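Local structure of AAA ATPase, central region (2R9G) at residues C[102-113]-C[172-182]; C[46-56]-C[87-98]. The protein probably forms the helical, tetramer-building C-terminal part of an MgsA-type AAA+ ATPase, a family linked to the upkeep of DNA replication. All coordinates share one frame; numbering follows the deposited sequence.

Interaction 1 (C[102-113]-C[172-182])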
loop_
_atom_site.group_PDB
_atom_site.type_symbol
_atom_site.label_atom_id
_atom_site.label_comp_id
_atom_site.label_asym_id
_atom_site.label_seq_id
_atom_site.Cartn_x
_atom_site.Cartn_y
_atom_site.Cartn_z
ATOM N N PRO C 102 5.559 14.868 -7.858
ATOM C CA PRO C 102 5.271 15.210 -9.253
ATOM C C PRO C 102 3.784 15.165 -9.586
ATOM O O PRO C 102 3.068 14.261 -9.138
ATOM C CB PRO C 102 6.022 14.132 -10.035
ATOM C CG PRO C 102 7.157 13.769 -9.140
ATOM C CD PRO C 102 6.543 13.772 -7.772
ATOM N N LYS C 103 3.334 16.143 -10.362
ATOM C CA LYS C 103 1.931 16.264 -10.718
ATOM C C LYS C 103 1.686 15.701 -12.109
ATOM O O LYS C 103 2.455 15.957 -13.039
ATOM C CB LYS C 103 1.478 17.726 -10.688
ATOM C CG LYS C 103 1.801 18.495 -9.413
ATOM C CD LYS C 103 0.979 18.000 -8.240
ATOM C CE LYS C 103 1.287 18.790 -6.989
ATOM N NZ LYS C 103 2.703 18.673 -6.573
ATOM N N SER C 104 0.605 14.938 -12.242
ATOM C CA SER C 104 0.165 14.450 -13.530
ATOM C C SER C 104 -1.350 14.315 -13.575
ATOM O O SER C 104 -1.960 13.678 -12.701
ATOM C CB SER C 104 0.812 13.106 -13.851
ATOM O OG SER C 104 0.338 12.633 -15.094
ATOM N N ASN C 105 -1.950 14.918 -14.600
ATOM C CA ASN C 105 -3.363 14.748 -14.859
ATOM C C ASN C 105 -3.622 13.903 -16.108
ATOM O O ASN C 105 -4.771 13.754 -16.532
ATOM C CB ASN C 105 -4.068 16.115 -14.944
ATOM C CG ASN C 105 -3.653 16.939 -16.178
ATOM O OD1 ASN C 105 -2.613 16.704 -16.803
ATOM N ND2 ASN C 105 -4.468 17.934 -16.506
ATOM N N SER C 106 -2.544 13.349 -16.674
ATOM C CA SER C 106 -2.570 12.666 -17.975
ATOM C C SER C 106 -3.607 11.557 -18.087
ATOM O O SER C 106 -4.315 11.487 -19.081
ATOM C CB SER C 106 -1.185 12.125 -18.342
ATOM O OG SER C 106 -0.752 11.161 -17.399
ATOM N N ALA C 107 -3.713 10.703 -17.072
ATOM C CA ALA C 107 -4.692 9.606 -17.115
ATOM C C ALA C 107 -6.142 10.079 -16.993
ATOM O O ALA C 107 -7.047 9.490 -17.591
ATOM C CB ALA C 107 -4.391 8.585 -16.056
ATOM N N TYR C 108 -6.345 11.122 -16.193
ATOM C CA TYR C 108 -7.639 11.778 -16.016
ATOM C C TYR C 108 -8.102 12.420 -17.333
ATOM O O TYR C 108 -9.265 12.256 -17.739
ATOM C CB TYR C 108 -7.516 12.798 -14.868
ATOM C CG TYR C 108 -8.541 13.907 -14.809
ATOM C CD1 TYR C 108 -9.899 13.629 -14.641
ATOM C CD2 TYR C 108 -8.144 15.245 -14.870
ATOM C CE1 TYR C 108 -10.840 14.651 -14.568
ATOM C CE2 TYR C 108 -9.073 16.277 -14.788
ATOM C CZ TYR C 108 -10.424 15.972 -14.642
ATOM O OH TYR C 108 -11.362 16.979 -14.562
ATOM N N MET C 109 -7.177 13.117 -17.996
ATOM C CA MET C 109 -7.474 13.739 -19.281
ATOM C C MET C 109 -7.659 12.740 -20.419
ATOM O O MET C 109 -8.512 12.948 -21.287
ATOM C CB MET C 109 -6.435 14.805 -19.625
ATOM C CG MET C 109 -6.341 15.929 -18.589
ATOM S SD MET C 109 -7.433 17.352 -18.816
ATOM C CE MET C 109 -9.034 16.735 -18.344
ATOM N N ALA C 110 -6.895 11.647 -20.395
ATOM C CA ALA C 110 -7.002 10.591 -21.401
ATOM C C ALA C 110 -8.360 9.900 -21.370
ATOM O O ALA C 110 -8.949 9.653 -22.423
ATOM C CB ALA C 110 -5.887 9.570 -21.233
ATOM N N LEU C 111 -8.852 9.591 -20.170
ATOM C CA LEU C 111 -10.173 8.988 -20.033
ATOM C C LEU C 111 -11.270 9.967 -20.428
ATOM O O LEU C 111 -12.271 9.569 -21.028
ATOM C CB LEU C 111 -10.409 8.464 -18.613
ATOM C CG LEU C 111 -11.800 7.864 -18.331
ATOM C CD1 LEU C 111 -12.102 6.669 -19.237
ATOM C CD2 LEU C 111 -11.959 7.478 -16.883
ATOM N N ASP C 112 -11.087 11.244 -20.098
ATOM C CA ASP C 112 -12.068 12.259 -20.485
ATOM C C ASP C 112 -12.099 12.520 -22.002
ATOM O O ASP C 112 -13.158 12.830 -22.555
ATOM C CB ASP C 112 -11.895 13.552 -19.670
ATOM C CG ASP C 112 -12.631 13.505 -18.324
ATOM O OD1 ASP C 112 -13.350 12.515 -18.049
ATOM O OD2 ASP C 112 -12.491 14.464 -17.535
ATOM N N ALA C 113 -10.953 12.365 -22.667
ATOM C CA ALA C 113 -10.910 12.364 -24.133
ATOM C C ALA C 113 -11.638 11.143 -24.704
ATOM O O ALA C 113 -12.323 11.244 -25.723
ATOM C CB ALA C 113 -9.480 12.420 -24.635
ATOM N N TYR C 172 -5.579 8.855 -26.913
ATOM C CA TYR C 172 -6.077 9.569 -25.738
ATOM C C TYR C 172 -4.968 9.921 -24.757
ATOM O O TYR C 172 -4.985 10.998 -24.158
ATOM C CB TYR C 172 -7.139 8.739 -25.032
ATOM C CG TYR C 172 -8.297 8.346 -25.920
ATOM C CD1 TYR C 172 -9.001 9.304 -26.644
ATOM C CD2 TYR C 172 -8.692 7.011 -26.029
ATOM C CE1 TYR C 172 -10.062 8.947 -27.459
ATOM C CE2 TYR C 172 -9.752 6.642 -26.836
ATOM C CZ TYR C 172 -10.435 7.617 -27.549
ATOM O OH TYR C 172 -11.485 7.258 -28.361
ATOM N N TYR C 173 -4.009 9.010 -24.602
ATOM C CA TYR C 173 -2.993 9.143 -23.589
ATOM C C TYR C 173 -1.737 9.805 -24.127
ATOM O O TYR C 173 -1.083 9.295 -25.041
ATOM C CB TYR C 173 -2.676 7.783 -22.951
ATOM C CG TYR C 173 -1.598 7.846 -21.885
ATOM C CD1 TYR C 173 -1.775 8.610 -20.729
ATOM C CD2 TYR C 173 -0.406 7.141 -22.033
ATOM C CE1 TYR C 173 -0.789 8.679 -19.755
ATOM C CE2 TYR C 173 0.593 7.200 -21.061
ATOM C CZ TYR C 173 0.392 7.974 -19.926
ATOM O OH TYR C 173 1.363 8.045 -18.954
ATOM N N GLN C 174 -1.424 10.961 -23.564
ATOM C CA GLN C 174 -0.147 11.601 -23.823
ATOM C C GLN C 174 0.640 11.640 -22.521
ATOM O O GLN C 174 0.332 12.431 -21.619
ATOM C CB GLN C 174 -0.299 12.982 -24.481
ATOM C CG GLN C 174 -1.705 13.569 -24.441
ATOM C CD GLN C 174 -2.040 14.395 -25.680
ATOM O OE1 GLN C 174 -2.517 15.524 -25.574
ATOM N NE2 GLN C 174 -1.795 13.829 -26.861
ATOM N N PRO C 175 1.642 10.749 -22.412
ATOM C CA PRO C 175 2.451 10.586 -21.211
ATOM C C PRO C 175 3.239 11.831 -20.851
ATOM O O PRO C 175 3.610 12.620 -21.726
ATOM C CB PRO C 175 3.403 9.453 -21.581
ATOM C CG PRO C 175 3.404 9.401 -23.047
ATOM C CD PRO C 175 2.051 9.816 -23.475
ATOM N N LYS C 176 3.473 12.005 -19.559
ATOM C CA LYS C 176 4.220 13.146 -19.068
ATOM C C LYS C 176 5.498 12.658 -18.414
ATOM O O LYS C 176 5.665 11.465 -18.175
ATOM C CB LYS C 176 3.358 13.970 -18.112
ATOM C CG LYS C 176 2.171 14.630 -18.811
ATOM C CD LYS C 176 1.593 15.752 -17.974
ATOM C CE LYS C 176 0.861 16.766 -18.839
ATOM N NZ LYS C 176 0.692 18.060 -18.108
ATOM N N ASP C 177 6.416 13.578 -18.158
ATOM C CA ASP C 177 7.708 13.206 -17.592
ATOM C C ASP C 177 8.022 14.005 -16.333
ATOM O O ASP C 177 9.190 14.241 -16.010
ATOM C CB ASP C 177 8.831 13.317 -18.646
ATOM C CG ASP C 177 8.903 14.693 -19.324
ATOM O OD1 ASP C 177 8.431 15.708 -18.762
ATOM O OD2 ASP C 177 9.457 14.752 -20.443
ATOM N N THR C 178 6.966 14.417 -15.630
ATOM C CA THR C 178 7.098 15.201 -14.403
ATOM C C THR C 178 7.700 14.372 -13.265
ATOM O O THR C 178 8.333 14.920 -12.367
ATOM C CB THR C 178 5.756 15.851 -13.962
ATOM O OG1 THR C 178 4.707 14.886 -14.030
ATOM C CG2 THR C 178 5.396 17.017 -14.861
ATOM N N GLY C 179 7.513 13.057 -13.316
ATOM C CA GLY C 179 8.179 12.154 -12.391
ATOM C C GLY C 179 8.719 10.900 -13.054
ATOM O O GLY C 179 8.258 10.503 -14.134
ATOM N N LYS C 180 9.671 10.265 -12.373
ATOM C CA LYS C 180 10.373 9.070 -12.849
ATOM C C LYS C 180 9.487 7.863 -13.149
ATOM O O LYS C 180 9.844 7.030 -13.989
ATOM C CB LYS C 180 11.458 8.657 -11.849
ATOM C CG LYS C 180 12.734 9.482 -11.933
ATOM C CD LYS C 180 13.842 8.859 -11.090
ATOM C CE LYS C 180 15.125 9.683 -11.137
ATOM N NZ LYS C 180 15.011 10.943 -10.345
ATOM N N TYR C 181 8.347 7.752 -12.469
ATOM C CA TYR C 181 7.452 6.630 -12.723
ATOM C C TYR C 181 6.792 6.708 -14.100
ATOM O O TYR C 181 6.708 5.697 -14.814
ATOM C CB TYR C 181 6.393 6.489 -11.632
ATOM C CG TYR C 181 5.698 5.148 -11.667
ATOM C CD1 TYR C 181 6.252 4.042 -11.032
ATOM C CD2 TYR C 181 4.492 4.981 -12.344
ATOM C CE1 TYR C 181 5.618 2.803 -11.065
ATOM C CE2 TYR C 181 3.854 3.747 -12.381
ATOM C CZ TYR C 181 4.417 2.668 -11.741
ATOM O OH TYR C 181 3.786 1.442 -11.776
ATOM N N GLU C 182 6.326 7.901 -14.464
ATOM C CA GLU C 182 5.633 8.100 -15.733
ATOM C C GLU C 182 6.603 8.355 -16.895
ATOM O O GLU C 182 6.222 8.245 -18.063
ATOM C CB GLU C 182 4.600 9.220 -15.616
ATOM C CG GLU C 182 3.409 9.065 -16.548
ATOM C CD GLU C 182 2.527 10.305 -16.621
ATOM O OE1 GLU C 182 2.751 11.271 -15.860
ATOM O OE2 GLU C 182 1.602 10.310 -17.451
HETATM O O HOH W 1 0.809 17.567 -15.122
HETATM O O HOH W 2 -3.195 12.177 -21.559
#

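Interaction 2 (C[46-56]-C[87-98]). With ACT (acetate ion), chain R.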
loop_
_atom_site.group_PDB
_atom_site.type_symbol
_atom_site.label_atom_id
_atom_site.label_comp_id
_atom_site.label_asym_id
_atom_site.label_seq_id
_atom_site.Cartn_x
_atom_site.Cartn_y
_atom_site.Cartn_z
ATOM N N LEU C 46 -15.359 15.791 8.164
ATOM C CA LEU C 46 -14.238 14.888 7.893
ATOM C C LEU C 46 -14.468 14.027 6.648
ATOM O O LEU C 46 -13.550 13.840 5.840
ATOM C CB LEU C 46 -13.961 14.000 9.113
ATOM C CG LEU C 46 -12.730 13.099 9.007
ATOM C CD1 LEU C 46 -11.487 13.952 8.897
ATOM C CD2 LEU C 46 -12.655 12.115 10.183
ATOM N N ALA C 47 -15.695 13.517 6.496
ATOM C CA ALA C 47 -16.055 12.707 5.329
ATOM C C ALA C 47 -15.816 13.448 4.010
ATOM O O ALA C 47 -15.374 12.834 3.039
ATOM C CB ALA C 47 -17.490 12.211 5.426
ATOM N N SER C 48 -16.078 14.757 3.991
ATOM C CA SER C 48 -15.848 15.563 2.796
ATOM C C SER C 48 -14.365 15.817 2.538
ATOM O O SER C 48 -13.919 15.754 1.389
ATOM C CB SER C 48 -16.601 16.890 2.866
ATOM O OG SER C 48 -16.163 17.754 1.835
ATOM N N ILE C 49 -13.607 16.107 3.598
ATOM C CA ILE C 49 -12.150 16.277 3.478
ATOM C C ILE C 49 -11.525 15.023 2.848
ATOM O O ILE C 49 -10.727 15.117 1.912
ATOM C CB ILE C 49 -11.455 16.552 4.847
ATOM C CG1 ILE C 49 -12.018 17.809 5.519
ATOM C CG2 ILE C 49 -9.943 16.707 4.651
ATOM C CD1 ILE C 49 -11.660 17.959 7.012
ATOM N N CYS C 50 -11.922 13.859 3.365
ATOM C CA CYS C 50 -11.398 12.579 2.936
ATOM C C CYS C 50 -11.695 12.314 1.469
ATOM O O CYS C 50 -10.812 11.864 0.730
ATOM C CB CYS C 50 -11.965 11.462 3.807
ATOM S SG CYS C 50 -11.279 11.413 5.461
ATOM N N ARG C 51 -12.928 12.617 1.058
ATOM C CA ARG C 51 -13.367 12.433 -0.321
ATOM C C ARG C 51 -12.581 13.319 -1.260
ATOM O O ARG C 51 -12.046 12.836 -2.264
ATOM C CB ARG C 51 -14.860 12.708 -0.469
ATOM C CG ARG C 51 -15.734 11.495 -0.236
ATOM C CD ARG C 51 -17.155 11.720 -0.739
ATOM N NE ARG C 51 -17.804 12.848 -0.071
ATOM C CZ ARG C 51 -18.434 12.774 1.100
ATOM N NH1 ARG C 51 -18.513 11.620 1.755
ATOM N NH2 ARG C 51 -18.990 13.860 1.619
ATOM N N ARG C 52 -12.489 14.604 -0.916
ATOM C CA ARG C 52 -11.724 15.548 -1.711
ATOM C C ARG C 52 -10.244 15.205 -1.806
ATOM O O ARG C 52 -9.646 15.329 -2.873
ATOM C CB ARG C 52 -11.931 16.970 -1.207
ATOM C CG ARG C 52 -12.832 17.789 -2.108
ATOM C CD ARG C 52 -14.324 17.606 -1.825
ATOM N NE ARG C 52 -14.869 16.312 -2.228
ATOM C CZ ARG C 52 -15.121 15.927 -3.479
ATOM N NH1 ARG C 52 -14.873 16.723 -4.510
ATOM N NH2 ARG C 52 -15.635 14.725 -3.698
ATOM N N LEU C 53 -9.661 14.743 -0.698
ATOM C CA LEU C 53 -8.250 14.335 -0.701
ATOM C C LEU C 53 -7.949 13.173 -1.654
ATOM O O LEU C 53 -6.934 13.201 -2.339
ATOM C CB LEU C 53 -7.754 14.019 0.713
ATOM C CG LEU C 53 -6.298 14.396 1.010
ATOM C CD1 LEU C 53 -5.858 15.618 0.218
ATOM C CD2 LEU C 53 -6.151 14.677 2.474
ATOM N N MET C 54 -8.832 12.169 -1.705
ATOM C CA MET C 54 -8.682 11.059 -2.659
ATOM C C MET C 54 -8.815 11.511 -4.119
ATOM O O MET C 54 -8.077 11.028 -4.972
ATOM C CB MET C 54 -9.654 9.900 -2.358
ATOM C CG MET C 54 -9.320 9.111 -1.085
ATOM S SD MET C 54 -10.430 7.752 -0.682
ATOM C CE MET C 54 -11.951 8.593 -0.277
ATOM N N VAL C 55 -9.739 12.439 -4.389
ATOM C CA VAL C 55 -9.892 13.035 -5.724
ATOM C C VAL C 55 -8.613 13.752 -6.150
ATOM O O VAL C 55 -8.119 13.518 -7.253
ATOM C CB VAL C 55 -11.101 14.018 -5.819
ATOM C CG1 VAL C 55 -11.076 14.810 -7.142
ATOM C CG2 VAL C 55 -12.402 13.268 -5.706
ATOM N N ILE C 56 -8.076 14.589 -5.263
ATOM C CA ILE C 56 -6.877 15.390 -5.560
ATOM C C ILE C 56 -5.680 14.498 -5.910
ATOM O O ILE C 56 -5.064 14.678 -6.958
ATOM C CB ILE C 56 -6.513 16.363 -4.402
ATOM C CG1 ILE C 56 -7.614 17.411 -4.202
ATOM C CG2 ILE C 56 -5.208 17.071 -4.695
ATOM C CD1 ILE C 56 -7.636 18.008 -2.800
ATOM N N ALA C 87 -7.697 12.518 13.425
ATOM C CA ALA C 87 -7.767 12.303 11.972
ATOM C C ALA C 87 -6.947 13.299 11.162
ATOM O O ALA C 87 -6.479 12.969 10.075
ATOM C CB ALA C 87 -9.194 12.349 11.505
ATOM N N ARG C 88 -6.782 14.508 11.702
ATOM C CA ARG C 88 -6.057 15.594 11.040
ATOM C C ARG C 88 -4.587 15.261 10.764
ATOM O O ARG C 88 -3.964 15.868 9.882
ATOM C CB ARG C 88 -6.151 16.878 11.879
ATOM C CG ARG C 88 -5.036 17.049 12.929
ATOM C CD ARG C 88 -5.373 18.092 13.985
ATOM N NE ARG C 88 -4.296 18.240 14.970
ATOM C CZ ARG C 88 -4.112 17.446 16.028
ATOM N NH1 ARG C 88 -3.103 17.678 16.853
ATOM N NH2 ARG C 88 -4.920 16.417 16.264
ATOM N N ILE C 89 -4.041 14.308 11.521
ATOM C CA ILE C 89 -2.621 13.970 11.453
ATOM C C ILE C 89 -2.254 13.191 10.173
ATOM O O ILE C 89 -1.410 13.669 9.414
ATOM C CB ILE C 89 -2.120 13.276 12.750
ATOM C CG1 ILE C 89 -2.364 14.165 13.973
ATOM C CG2 ILE C 89 -0.662 12.926 12.618
ATOM C CD1 ILE C 89 -2.262 13.424 15.316
ATOM N N PRO C 90 -2.880 12.005 9.916
ATOM C CA PRO C 90 -2.643 11.411 8.589
ATOM C C PRO C 90 -2.970 12.308 7.384
ATOM O O PRO C 90 -2.268 12.247 6.373
ATOM C CB PRO C 90 -3.546 10.160 8.583
ATOM C CG PRO C 90 -4.460 10.303 9.741
ATOM C CD PRO C 90 -3.727 11.122 10.745
ATOM N N LEU C 91 -4.010 13.131 7.495
ATOM C CA LEU C 91 -4.387 14.044 6.405
ATOM C C LEU C 91 -3.319 15.086 6.128
ATOM O O LEU C 91 -3.058 15.393 4.971
ATOM C CB LEU C 91 -5.715 14.739 6.689
ATOM C CG LEU C 91 -6.905 13.793 6.845
ATOM C CD1 LEU C 91 -8.147 14.587 7.153
ATOM C CD2 LEU C 91 -7.083 12.906 5.594
ATOM N N ALA C 92 -2.717 15.629 7.188
ATOM C CA ALA C 92 -1.595 16.570 7.055
ATOM C C ALA C 92 -0.422 15.936 6.324
ATOM O O ALA C 92 0.159 16.553 5.408
ATOM C CB ALA C 92 -1.143 17.080 8.424
ATOM N N ASP C 93 -0.084 14.707 6.731
ATOM C CA ASP C 93 0.995 13.947 6.128
ATOM C C ASP C 93 0.808 13.791 4.626
ATOM O O ASP C 93 1.753 13.984 3.861
ATOM C CB ASP C 93 1.091 12.553 6.755
ATOM C CG ASP C 93 1.694 12.561 8.149
ATOM O OD1 ASP C 93 1.699 11.476 8.753
ATOM O OD2 ASP C 93 2.152 13.616 8.644
ATOM N N VAL C 94 -0.406 13.436 4.212
ATOM C CA VAL C 94 -0.655 13.186 2.803
ATOM C C VAL C 94 -0.741 14.467 1.995
ATOM O O VAL C 94 -0.322 14.491 0.852
ATOM C CB VAL C 94 -1.843 12.194 2.517
ATOM C CG1 VAL C 94 -1.523 10.825 3.063
ATOM C CG2 VAL C 94 -3.140 12.670 3.088
ATOM N N VAL C 95 -1.229 15.536 2.611
ATOM C CA VAL C 95 -1.323 16.837 1.951
ATOM C C VAL C 95 0.071 17.350 1.570
ATOM O O VAL C 95 0.301 17.730 0.423
ATOM C CB VAL C 95 -2.130 17.861 2.811
ATOM C CG1 VAL C 95 -1.863 19.297 2.389
ATOM C CG2 VAL C 95 -3.619 17.576 2.717
ATOM N N VAL C 96 1.008 17.304 2.513
ATOM C CA VAL C 96 2.383 17.730 2.251
ATOM C C VAL C 96 3.027 16.887 1.147
ATOM O O VAL C 96 3.582 17.434 0.192
ATOM C CB VAL C 96 3.238 17.724 3.537
ATOM C CG1 VAL C 96 4.640 18.147 3.225
ATOM C CG2 VAL C 96 2.644 18.683 4.563
ATOM N N ASP C 97 2.904 15.565 1.280
ATOM C CA ASP C 97 3.375 14.596 0.291
ATOM C C ASP C 97 2.786 14.868 -1.097
ATOM O O ASP C 97 3.524 14.879 -2.078
ATOM C CB ASP C 97 3.045 13.162 0.752
ATOM C CG ASP C 97 3.637 12.073 -0.160
ATOM O OD1 ASP C 97 4.516 12.355 -1.006
ATOM O OD2 ASP C 97 3.214 10.907 -0.018
ATOM N N LEU C 98 1.473 15.090 -1.171
ATOM C CA LEU C 98 0.802 15.358 -2.445
ATOM C C LEU C 98 1.249 16.677 -3.075
ATOM O O LEU C 98 1.527 16.725 -4.272
ATOM C CB LEU C 98 -0.718 15.346 -2.282
ATOM C CG LEU C 98 -1.463 14.031 -2.040
ATOM C CD1 LEU C 98 -2.976 14.306 -1.992
ATOM C CD2 LEU C 98 -1.106 12.948 -3.072
HETATM C C ACT R . -17.997 16.572 -0.539
HETATM O O ACT R . -18.961 15.908 -0.102
HETATM O OXT ACT R . -16.981 15.909 -0.807
HETATM C CH3 ACT R . -18.044 18.060 -0.733
#

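Interaction 1 (C[102-113]-C[172-182])
The carboxylate of Glu-182 reaches into a polar hollow at the start of helix 106-119, between the hydroxyls of Ser-104 and Ser-106. Its CG lies roughly opposite the backbone N (chi1 -151°). With the rest of the chain extended, this carries the acid across to the other segment. Ser-104 OG donates to Glu-182 OE1 at 2.9 Å, and Ser-106 OG makes a short bond of 2.5 Å to Glu-182 OE2. Both hydroxyls come from the syn side, tilted out of the carboxylate plane. Tyr-173 OH meets Glu-182 OE2 at 2.7 Å on the anti lone pair, so this buried oxygen accepts from two hydroxyls, and weakly from the backbone N of Lys-176. The edge of the Tyr-173 ring closes the hollow, with Tyr-173 CE1 3.4 Å from Ser-106 OG. Pro-175 N lies over one face of that ring.

The fold has helices and no strands, consistent with the C-terminal domain of the MgsA family. Here the chain returns after a mostly non-helical excursion and lies along helix 106-119 before starting helix 180-195. A neighbouring copy, the second subunit, adds Asp-31, which accepts bonds from the backbone N of Tyr-172 and of Tyr-173.

Further along, small residues let the returning chain come close. The Ala-110 methyl nestles against the backbone, its CB 3.8 Å from Tyr-173 CA. Ala-113 CB rests 3.7 Å from Tyr-172 CD1, while the Tyr-172 hydroxyl bonds to Asp-117. Water 2 links Ser-106 O to Gln-174 N.

At the other end, the Pro-102 ring fits where Gly-179 has no side chain, and Pro-102 CB lies 3.4 Å from Thr-178 O. Thr-178 OG1 donates to Lys-103 O at 2.7 Å, from 44° out of the carbonyl plane. Water 1 joins that same carbonyl to Lys-176 NZ.

Interaction 2 (C[46-56]-C[87-98])
Leu-53 leaves its helix with chi1 at -145°, off the usual staggered positions, and this turns both its methyls to helix 88-100. Leu-91 answers with CG beside its own backbone N and opposite the carbonyl carbon (chi1 -61°), which spreads its two methyls along helix 46-61.

The branches divide the work. Leu-53 CD2 lies 3.7 Å from Leu-91 CD2 and equally 3.7 Å from Val-94 CG2. Leu-53 CD1 points toward the C-terminal end of helix 88-100, 3.9 Å from Leu-98 CD1. Val-95 CG2 touches both methyls, and its side chain runs at about a right angle to that of Leu-53. The other methyl of Leu-91 faces back: Leu-91 CD1 is 3.7 Å from Ile-49 CG2 and also meets Leu-46 CD1. Leu-46 CD2 closes the N-terminal end of both segments on Ala-87 CB at 3.7 Å.

No hydrogen bond crosses this buried seam. The axes of the two segments come no nearer than 11.3 Å, and branched side chains fill the distance. Ile-49 also packs on helix 30-43, Cys-50 on helix 66-82, and Ile-56 and Leu-98 share Ile-25 of helix 14-26.

Arg-51 and Arg-52 lie on a side of helix 46-61 turned from this seam. Arg-51 NH2 donates to acetate O at 2.7 Å, with the ion at the guanidinium edge; Arg-52 NE is also close to the ion. Arg-52 forms a salt bridge with Glu-86 of the second subunit.

The two helices run nearly parallel, 23° apart. Leu-53 is a knob in a hole made by Leu-91, Val-94, Val-95 and Leu-98, one knob-into-hole contact, a packing mode common in helical bundles.

Interaction 2 lies in the helical bundle, and interaction 1 joins the following helix to the C-terminal one. Their centres are about 22 Å apart. Lys-103 of interaction 1 connects them directly: its NZ bonds to Cys-99 O and Ser-101 O at the end of helix 88-100, and weakly to Leu-98 O at 3.2 Å. The two regions also meet across subunits. Asp-112 of one copy forms a salt bridge with Arg-88 of a neighbouring subunit, and Tyr-181 OH bonds to Asp-97 of that subunit. The segments of both interactions thus also help line the subunit interface. The acetate beside Arg-51 and Arg-52 of interaction 2, probably from the crystallisation liquor, is not evidence of an active site.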